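Local atomic coordinates of possible galactose mutarotase (PDB entry 4RNL), a protein that is of unproven function but probably interconverts the alpha and beta anomers of sugars such as galactose, as aldose 1-epimerases (mutarotases) do. Residues V166-V177 / T324-E335; A196-A204 / T257-R265. All blocks are in the same frame, centred on the assembly; numbering follows the deposited sequence.

Contact 1 of 2, residues V166-V177 / T324-E335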
loop_
_atom_site.group_PDB
_atom_site.type_symbol
_atom_site.label_atom_id
_atom_site.label_comp_id
_atom_site.label_asym_id
_atom_site.label_seq_id
_atom_site.Cartn_x
_atom_site.Cartn_y
_atom_site.Cartn_z
ATOM N N VAL A 166 -1.362 7.843 8.096
ATOM C CA VAL A 166 -0.737 7.437 9.361
ATOM C C VAL A 166 -1.518 6.262 9.913
ATOM O O VAL A 166 -2.730 6.365 10.098
ATOM C CB VAL A 166 -0.745 8.593 10.383
ATOM C CG1 VAL A 166 -0.099 8.156 11.713
ATOM C CG2 VAL A 166 -0.032 9.812 9.802
ATOM N N SER A 167 -0.836 5.144 10.159
ATOM C CA SER A 167 -1.503 3.958 10.687
ATOM C C SER A 167 -1.065 3.744 12.134
ATOM O O SER A 167 0.129 3.751 12.427
ATOM C CB SER A 167 -1.172 2.729 9.833
ATOM O OG SER A 167 -1.392 3.001 8.449
ATOM N N CYS A 168 -2.031 3.591 13.038
ATOM C CA CYS A 168 -1.740 3.422 14.461
ATOM C C CYS A 168 -2.430 2.165 14.974
ATOM O O CYS A 168 -3.521 1.825 14.504
ATOM C CB CYS A 168 -2.235 4.634 15.261
ATOM S SG CYS A 168 -1.352 6.184 14.921
ATOM N N ALA A 169 -1.809 1.469 15.923
ATOM C CA ALA A 169 -2.469 0.303 16.508
ATOM C C ALA A 169 -2.009 0.010 17.916
ATOM O O ALA A 169 -0.876 0.316 18.284
ATOM C CB ALA A 169 -2.271 -0.932 15.637
ATOM N N THR A 170 -2.897 -0.596 18.700
ATOM C CA THR A 170 -2.524 -1.198 19.980
ATOM C C THR A 170 -3.151 -2.579 20.030
ATOM O O THR A 170 -4.081 -2.865 19.276
ATOM C CB THR A 170 -3.008 -0.376 21.188
ATOM O OG1 THR A 170 -4.437 -0.255 21.145
ATOM C CG2 THR A 170 -2.369 1.013 21.197
ATOM N N THR A 171 -2.652 -3.431 20.920
ATOM C CA THR A 171 -3.123 -4.810 20.995
ATOM C C THR A 171 -3.332 -5.230 22.440
ATOM O O THR A 171 -2.688 -4.687 23.337
ATOM C CB THR A 171 -2.120 -5.769 20.322
ATOM O OG1 THR A 171 -2.681 -7.086 20.264
ATOM C CG2 THR A 171 -0.797 -5.808 21.099
ATOM N N ASP A 172 -4.238 -6.177 22.685
ATOM C CA ASP A 172 -4.411 -6.689 24.048
ATOM C C ASP A 172 -3.621 -7.975 24.317
ATOM O O ASP A 172 -3.663 -8.531 25.420
ATOM C CB ASP A 172 -5.899 -6.838 24.436
ATOM C CG ASP A 172 -6.619 -7.942 23.669
ATOM O OD1 ASP A 172 -5.981 -8.669 22.876
ATOM O OD2 ASP A 172 -7.845 -8.090 23.878
ATOM N N ALA A 173 -2.893 -8.440 23.306
ATOM C CA ALA A 173 -2.017 -9.601 23.465
ATOM C C ALA A 173 -0.937 -9.557 22.391
ATOM O O ALA A 173 -1.163 -8.967 21.336
ATOM C CB ALA A 173 -2.825 -10.891 23.368
ATOM N N PRO A 174 0.234 -10.169 22.652
ATOM C CA PRO A 174 1.307 -10.132 21.646
ATOM C C PRO A 174 0.834 -10.618 20.281
ATOM O O PRO A 174 0.090 -11.603 20.181
ATOM C CB PRO A 174 2.362 -11.087 22.218
ATOM C CG PRO A 174 2.159 -11.001 23.708
ATOM C CD PRO A 174 0.667 -10.833 23.900
ATOM N N THR A 175 1.236 -9.897 19.241
ATOM C CA THR A 175 0.812 -10.212 17.897
ATOM C C THR A 175 1.868 -9.701 16.933
ATOM O O THR A 175 2.872 -9.139 17.363
ATOM C CB THR A 175 -0.561 -9.574 17.596
ATOM O OG1 THR A 175 -1.132 -10.195 16.440
ATOM C CG2 THR A 175 -0.450 -8.056 17.382
ATOM N N VAL A 176 1.654 -9.906 15.635
ATOM C CA VAL A 176 2.487 -9.267 14.629
ATOM C C VAL A 176 1.601 -8.335 13.810
ATOM O O VAL A 176 0.412 -8.613 13.613
ATOM C CB VAL A 176 3.200 -10.284 13.713
ATOM C CG1 VAL A 176 4.168 -11.143 14.517
ATOM C CG2 VAL A 176 2.185 -11.168 12.990
ATOM N N VAL A 177 2.177 -7.212 13.377
ATOM C CA VAL A 177 1.451 -6.178 12.641
ATOM C C VAL A 177 2.375 -5.588 11.580
ATOM O O VAL A 177 3.540 -5.290 11.855
ATOM C CB VAL A 177 1.003 -5.017 13.553
ATOM C CG1 VAL A 177 0.102 -4.052 12.763
ATOM C CG2 VAL A 177 0.274 -5.519 14.760
ATOM N N THR A 324 8.335 -7.140 13.693
ATOM C CA THR A 324 6.953 -6.721 13.477
ATOM C C THR A 324 6.068 -7.050 14.683
ATOM O O THR A 324 4.843 -6.944 14.605
ATOM C CB THR A 324 6.369 -7.379 12.226
ATOM O OG1 THR A 324 6.379 -8.803 12.385
ATOM C CG2 THR A 324 7.209 -7.013 11.002
ATOM N N VAL A 325 6.678 -7.440 15.800
ATOM C CA VAL A 325 5.894 -7.800 16.990
ATOM C C VAL A 325 5.329 -6.551 17.674
ATOM O O VAL A 325 6.004 -5.520 17.763
ATOM C CB VAL A 325 6.747 -8.637 17.983
ATOM C CG1 VAL A 325 5.982 -8.929 19.287
ATOM C CG2 VAL A 325 7.159 -9.930 17.328
ATOM N N LEU A 326 4.081 -6.634 18.129
ATOM C CA LEU A 326 3.486 -5.581 18.954
ATOM C C LEU A 326 2.973 -6.222 20.241
ATOM O O LEU A 326 2.350 -7.285 20.199
ATOM C CB LEU A 326 2.336 -4.884 18.222
ATOM C CG LEU A 326 1.657 -3.755 19.004
ATOM C CD1 LEU A 326 2.617 -2.576 19.170
ATOM C CD2 LEU A 326 0.361 -3.304 18.342
ATOM N N ARG A 327 3.245 -5.583 21.379
ATOM C CA ARG A 327 2.856 -6.121 22.678
ATOM C C ARG A 327 1.943 -5.158 23.424
ATOM O O ARG A 327 1.938 -3.968 23.127
ATOM C CB ARG A 327 4.101 -6.428 23.508
ATOM C CG ARG A 327 4.910 -7.562 22.938
ATOM C CD ARG A 327 6.140 -7.870 23.772
ATOM N NE ARG A 327 6.955 -8.856 23.071
ATOM C CZ ARG A 327 6.698 -10.159 23.070
ATOM N NH1 ARG A 327 5.666 -10.633 23.755
ATOM N NH2 ARG A 327 7.475 -10.989 22.390
ATOM N N PRO A 328 1.157 -5.670 24.389
ATOM C CA PRO A 328 0.278 -4.768 25.142
ATOM C C PRO A 328 1.063 -3.645 25.809
ATOM O O PRO A 328 2.170 -3.880 26.298
ATOM C CB PRO A 328 -0.343 -5.691 26.197
ATOM C CG PRO A 328 -0.363 -7.025 25.541
ATOM C CD PRO A 328 0.921 -7.083 24.738
ATOM N N GLY A 329 0.512 -2.436 25.800
ATOM C CA GLY A 329 1.202 -1.302 26.386
ATOM C C GLY A 329 2.043 -0.549 25.371
ATOM O O GLY A 329 2.478 0.573 25.633
ATOM N N GLU A 330 2.286 -1.166 24.217
ATOM C CA GLU A 330 3.053 -0.523 23.155
ATOM C C GLU A 330 2.135 0.146 22.143
ATOM O O GLU A 330 0.932 -0.099 22.133
ATOM C CB GLU A 330 3.937 -1.545 22.442
ATOM C CG GLU A 330 4.946 -2.232 23.347
ATOM C CD GLU A 330 5.803 -3.232 22.600
ATOM O OE1 GLU A 330 5.346 -3.759 21.563
ATOM O OE2 GLU A 330 6.942 -3.491 23.043
ATOM N N SER A 331 2.712 0.982 21.283
ATOM C CA SER A 331 1.946 1.698 20.263
ATOM C C SER A 331 2.619 1.533 18.911
ATOM O O SER A 331 3.773 1.927 18.731
ATOM C CB SER A 331 1.839 3.184 20.623
ATOM O OG SER A 331 1.318 3.942 19.546
ATOM N N TYR A 332 1.908 0.921 17.968
ATOM C CA TYR A 332 2.402 0.771 16.605
ATOM C C TYR A 332 2.076 2.055 15.865
ATOM O O TYR A 332 0.957 2.559 15.963
ATOM C CB TYR A 332 1.701 -0.419 15.924
ATOM C CG TYR A 332 1.940 -0.562 14.433
ATOM C CD1 TYR A 332 3.021 -1.284 13.949
ATOM C CD2 TYR A 332 1.067 -0.003 13.510
ATOM C CE1 TYR A 332 3.241 -1.428 12.586
ATOM C CE2 TYR A 332 1.279 -0.142 12.145
ATOM C CZ TYR A 332 2.368 -0.854 11.690
ATOM O OH TYR A 332 2.568 -0.999 10.334
ATOM N N ARG A 333 3.052 2.598 15.143
ATOM C CA ARG A 333 2.812 3.779 14.316
ATOM C C ARG A 333 3.616 3.695 13.034
ATOM O O ARG A 333 4.823 3.444 13.053
ATOM C CB ARG A 333 3.164 5.075 15.054
ATOM C CG ARG A 333 2.872 6.349 14.222
ATOM C CD ARG A 333 3.390 7.635 14.888
ATOM N NE ARG A 333 2.892 8.831 14.206
ATOM C CZ ARG A 333 3.483 9.395 13.155
ATOM N NH1 ARG A 333 4.606 8.886 12.666
ATOM N NH2 ARG A 333 2.948 10.468 12.588
ATOM N N SER A 334 2.947 3.906 11.912
ATOM C CA SER A 334 3.635 3.944 10.635
ATOM C C SER A 334 3.101 5.130 9.855
ATOM O O SER A 334 1.918 5.448 9.943
ATOM C CB SER A 334 3.399 2.652 9.864
ATOM O OG SER A 334 4.133 2.670 8.661
ATOM N N GLU A 335 3.966 5.803 9.108
ATOM C CA GLU A 335 3.532 6.990 8.388
ATOM C C GLU A 335 4.176 7.038 7.021
ATOM O O GLU A 335 5.392 6.886 6.891
ATOM C CB GLU A 335 3.876 8.261 9.181
ATOM C CG GLU A 335 3.591 9.559 8.404
ATOM C CD GLU A 335 3.971 10.816 9.176
ATOM O OE1 GLU A 335 4.601 10.697 10.244
ATOM O OE2 GLU A 335 3.646 11.932 8.707
HETATM O O HOH W 1 0.524 4.417 6.964
HETATM O O HOH W 2 -0.364 -2.386 22.239
HETATM O O HOH W 3 -2.155 -2.151 24.642
#
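Y332 pairs with A169 in the large antiparallel sheet of a beta-supersandwich of the galactose mutarotase type; strand segments 166-171 and 332-335 run antiparallel, at 170°. Two backbone bonds define the pair, A169 N to Y332 O and Y332 N to A169 O (2.9 Å). The tyrosine CB lies 4.0 Å from A169 CB on the same face. Because CG stands anti to the backbone N (chi1 170°), the ring runs alongside the neighbouring strand, A169 N near its plane at the CD2 edge. CD2 and CE2 pass near S167 O, CD2 at 4.0 Å, and CE1 approaches V177 O. V177 CG1 covers one face in a CH-pi contact, 3.9 Å from the ring centroid and 5° off the normal. At the tip, OH is hydrogen-bonded to L179 N. A serine here would probably leave V177 CG1 without an aromatic face to rest on and the L179 amide without its hydroxyl mate.

The chain doubles back after T171 into a second, two-stranded ladder, bringing V177 over the ring. There T175 and L326 exchange backbone bonds, and V177 N donates to T324 O. L326 lies between the ladders, its CG 3.8 Å from T171 CG2 and its CB against V177 CG2. At the type II turn R327-E330 a water bridges T171 O and G329 N. On the opposite sheet face, V166 CG1 lies over the R333 guanidinium, 3.9 Å from NH2. That guanidinium grips E335 end-on, NH1 and NH2 converging on OE1 (3.0 and 2.9 Å), while E335 OE2 pairs with R164 NE.

Contact 2 of 2, residues A196-A204 / T257-R265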
loop_
_atom_site.group_PDB
_atom_site.type_symbol
_atom_site.label_atom_id
_atom_site.label_comp_id
_atom_site.label_asym_id
_atom_site.label_seq_id
_atom_site.Cartn_x
_atom_site.Cartn_y
_atom_site.Cartn_z
ATOM N N ALA A 196 6.038 1.258 -17.293
ATOM C CA ALA A 196 7.424 0.767 -17.206
ATOM C C ALA A 196 8.437 1.821 -17.657
ATOM O O ALA A 196 9.634 1.696 -17.376
ATOM C CB ALA A 196 7.604 -0.530 -17.991
ATOM N N GLY A 197 7.949 2.850 -18.355
ATOM C CA GLY A 197 8.778 3.971 -18.759
ATOM C C GLY A 197 9.012 4.999 -17.660
ATOM O O GLY A 197 9.853 5.896 -17.821
ATOM N N HIS A 198 8.288 4.886 -16.546
ATOM C CA HIS A 198 8.513 5.795 -15.412
ATOM C C HIS A 198 9.933 5.648 -14.880
ATOM O O HIS A 198 10.477 4.543 -14.827
ATOM C CB HIS A 198 7.571 5.509 -14.241
ATOM C CG HIS A 198 6.139 5.872 -14.492
ATOM N ND1 HIS A 198 5.618 6.039 -15.756
ATOM C CD2 HIS A 198 5.119 6.087 -13.630
ATOM C CE1 HIS A 198 4.335 6.343 -15.663
ATOM N NE2 HIS A 198 4.006 6.372 -14.383
ATOM N N GLU A 199 10.514 6.759 -14.444
ATOM C CA GLU A 199 11.840 6.731 -13.841
ATOM C C GLU A 199 11.689 6.632 -12.331
ATOM O O GLU A 199 10.920 7.383 -11.721
ATOM C CB GLU A 199 12.624 7.985 -14.227
ATOM C CG GLU A 199 12.896 8.057 -15.729
ATOM C CD GLU A 199 13.613 9.323 -16.146
ATOM O OE1 GLU A 199 13.604 10.305 -15.366
ATOM O OE2 GLU A 199 14.185 9.333 -17.264
ATOM N N LEU A 200 12.409 5.685 -11.737
ATOM C CA LEU A 200 12.337 5.456 -10.298
ATOM C C LEU A 200 13.719 5.602 -9.699
ATOM O O LEU A 200 14.689 5.077 -10.246
ATOM C CB LEU A 200 11.816 4.041 -10.010
ATOM C CG LEU A 200 11.757 3.627 -8.534
ATOM C CD1 LEU A 200 10.812 4.540 -7.770
ATOM C CD2 LEU A 200 11.333 2.179 -8.391
ATOM N N ARG A 201 13.807 6.331 -8.591
ATOM C CA ARG A 201 14.998 6.324 -7.748
ATOM C C ARG A 201 14.604 5.820 -6.365
ATOM O O ARG A 201 13.593 6.256 -5.818
ATOM C CB ARG A 201 15.605 7.732 -7.641
ATOM C CG ARG A 201 16.880 7.758 -6.789
ATOM C CD ARG A 201 17.490 9.158 -6.657
ATOM N NE ARG A 201 16.687 10.020 -5.792
ATOM C CZ ARG A 201 16.672 9.951 -4.461
ATOM N NH1 ARG A 201 17.417 9.057 -3.820
ATOM N NH2 ARG A 201 15.902 10.776 -3.763
ATOM N N LEU A 202 15.388 4.899 -5.799
ATOM C CA LEU A 202 15.121 4.402 -4.448
ATOM C C LEU A 202 16.322 4.634 -3.568
ATOM O O LEU A 202 17.462 4.412 -3.984
ATOM C CB LEU A 202 14.805 2.899 -4.444
ATOM C CG LEU A 202 13.612 2.402 -5.252
ATOM C CD1 LEU A 202 13.593 0.872 -5.249
ATOM C CD2 LEU A 202 12.306 2.970 -4.689
ATOM N N ALA A 203 16.077 5.072 -2.341
ATOM C CA ALA A 203 17.166 5.202 -1.382
ATOM C C ALA A 203 17.380 3.852 -0.714
ATOM O O ALA A 203 17.121 3.690 0.479
ATOM C CB ALA A 203 16.852 6.276 -0.354
ATOM N N ALA A 204 17.857 2.890 -1.497
ATOM C CA ALA A 204 18.022 1.506 -1.046
ATOM C C ALA A 204 19.256 0.868 -1.686
ATOM O O ALA A 204 19.316 0.703 -2.910
ATOM C CB ALA A 204 16.775 0.693 -1.405
ATOM N N THR A 257 12.111 10.951 2.605
ATOM C CA THR A 257 11.891 10.555 1.210
ATOM C C THR A 257 12.736 9.328 0.883
ATOM O O THR A 257 13.951 9.338 1.087
ATOM C CB THR A 257 12.277 11.688 0.259
ATOM O OG1 THR A 257 11.481 12.842 0.561
ATOM C CG2 THR A 257 12.052 11.274 -1.198
ATOM N N VAL A 258 12.099 8.273 0.387
ATOM C CA VAL A 258 12.817 7.028 0.085
ATOM C C VAL A 258 12.648 6.625 -1.372
ATOM O O VAL A 258 13.364 5.749 -1.871
ATOM C CB VAL A 258 12.338 5.855 0.962
ATOM C CG1 VAL A 258 12.647 6.127 2.446
ATOM C CG2 VAL A 258 10.845 5.602 0.740
ATOM N N ALA A 259 11.705 7.263 -2.060
ATOM C CA ALA A 259 11.461 6.928 -3.456
ATOM C C ALA A 259 11.023 8.155 -4.218
ATOM O O ALA A 259 10.244 8.966 -3.709
ATOM C CB ALA A 259 10.408 5.836 -3.569
ATOM N N GLU A 260 11.519 8.286 -5.445
ATOM C CA GLU A 260 11.062 9.341 -6.350
ATOM C C GLU A 260 10.692 8.703 -7.666
ATOM O O GLU A 260 11.529 8.061 -8.304
ATOM C CB GLU A 260 12.163 10.390 -6.561
ATOM C CG GLU A 260 12.460 11.215 -5.299
ATOM C CD GLU A 260 13.678 12.104 -5.451
ATOM O OE1 GLU A 260 14.479 11.865 -6.378
ATOM O OE2 GLU A 260 13.835 13.046 -4.643
ATOM N N LEU A 261 9.433 8.871 -8.062
ATOM C CA LEU A 261 8.925 8.291 -9.296
ATOM C C LEU A 261 8.548 9.448 -10.219
ATOM O O LEU A 261 8.027 10.481 -9.759
ATOM C CB LEU A 261 7.690 7.447 -8.974
ATOM C CG LEU A 261 6.989 6.661 -10.081
ATOM C CD1 LEU A 261 7.853 5.528 -10.634
ATOM C CD2 LEU A 261 5.682 6.108 -9.517
ATOM N N TYR A 262 8.824 9.294 -11.508
ATOM C CA TYR A 262 8.615 10.390 -12.446
ATOM C C TYR A 262 8.182 9.894 -13.816
ATOM O O TYR A 262 8.754 8.939 -14.350
ATOM C CB TYR A 262 9.903 11.219 -12.569
ATOM C CG TYR A 262 9.850 12.306 -13.625
ATOM C CD1 TYR A 262 8.953 13.363 -13.515
ATOM C CD2 TYR A 262 10.713 12.290 -14.712
ATOM C CE1 TYR A 262 8.901 14.366 -14.478
ATOM C CE2 TYR A 262 10.671 13.292 -15.681
ATOM C CZ TYR A 262 9.759 14.327 -15.555
ATOM O OH TYR A 262 9.707 15.330 -16.518
ATOM N N ASP A 263 7.168 10.544 -14.388
ATOM C CA ASP A 263 6.777 10.281 -15.779
ATOM C C ASP A 263 7.202 11.426 -16.689
ATOM O O ASP A 263 6.614 12.509 -16.635
ATOM C CB ASP A 263 5.254 10.109 -15.899
ATOM C CG ASP A 263 4.790 10.045 -17.348
ATOM O OD1 ASP A 263 5.516 9.447 -18.178
ATOM O OD2 ASP A 263 3.706 10.603 -17.672
ATOM N N PRO A 264 8.209 11.191 -17.543
ATOM C CA PRO A 264 8.678 12.262 -18.433
ATOM C C PRO A 264 7.598 12.826 -19.351
ATOM O O PRO A 264 7.698 13.986 -19.760
ATOM C CB PRO A 264 9.748 11.561 -19.278
ATOM C CG PRO A 264 10.282 10.483 -18.365
ATOM C CD PRO A 264 9.084 10.001 -17.593
ATOM N N ARG A 265 6.595 12.024 -19.697
ATOM C CA ARG A 265 5.620 12.462 -20.689
ATOM C C ARG A 265 4.714 13.568 -20.154
ATOM O O ARG A 265 4.532 14.600 -20.804
ATOM C CB ARG A 265 4.742 11.299 -21.160
ATOM C CG ARG A 265 5.442 10.221 -21.967
ATOM C CD ARG A 265 4.406 9.493 -22.805
ATOM N NE ARG A 265 4.937 8.350 -23.541
ATOM C CZ ARG A 265 4.800 7.087 -23.149
ATOM N NH1 ARG A 265 4.165 6.814 -22.016
ATOM N NH2 ARG A 265 5.299 6.101 -23.884
HETATM O O HOH W 4 6.455 7.098 -18.456
HETATM O O HOH W 5 15.990 10.470 -0.743
#
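R201 and E260 lie side by side, and their salt bridge runs from R201 NE to E260 OE1 (2.9 Å). OE1 sits in the guanidinium plane, but NE approaches from above the carboxylate, the two planes being 89° apart. The bend in the arginine at chi3 (72°) turns NE to this oxygen, and R201 NH2 reaches T257 O through a water. Next along the same face, E199 OE1 meets the edge of the Y262 ring, 3.6 Å from CD2.

Beneath these side chains the backbones pair in regular antiparallel register, R201 N to E260 O (2.9 Å) and E260 N to R201 O closing one hydrogen-bonded pair. Strand 199-202 thus extends the large sheet of the galactose mutarotase-type beta-supersandwich beyond 256-262, where V258 and A259 form a classic bulge opposite L272. The inward face is apolar: L202 CD2 rests on A259 CB at 3.6 Å, and L279 packs against both residues.

At the other end D263 CB stands over one face of the H198 ring, 4.1 Å from its centroid, and a water joins H198 ND1 to D263 OD1. In the second shell, L187 N bonds to H198 NE2, S266 OG to D263 OD2, and R265 N to D263 OD1 in an Asx turn.

Past the N-terminal sheet of strands 7-15 to 57-59, the chain enters contact 1 at 166-177 and does not close that loop until 324-335. Contact 2 is nested inside: it opens at 196-204 and closes at 257-265, and nothing crosses. Strands 206-208, 222-223 and 242-246 of the seven-stranded sheet fall within the inner loop. Both contacts join neighbours in one nine-stranded sheet, contact 1 coupling 162-171 to 332-342 and also pairing 175-176 with 325-326 in a small two-stranded sheet, contact 2 coupling 256-262 to 199-202; strand 268-274 lies between 332-342 and 256-262. Their centres are about 31 Å apart, on opposite sides of the chain's centre, and their nearest atoms about 8 Å apart.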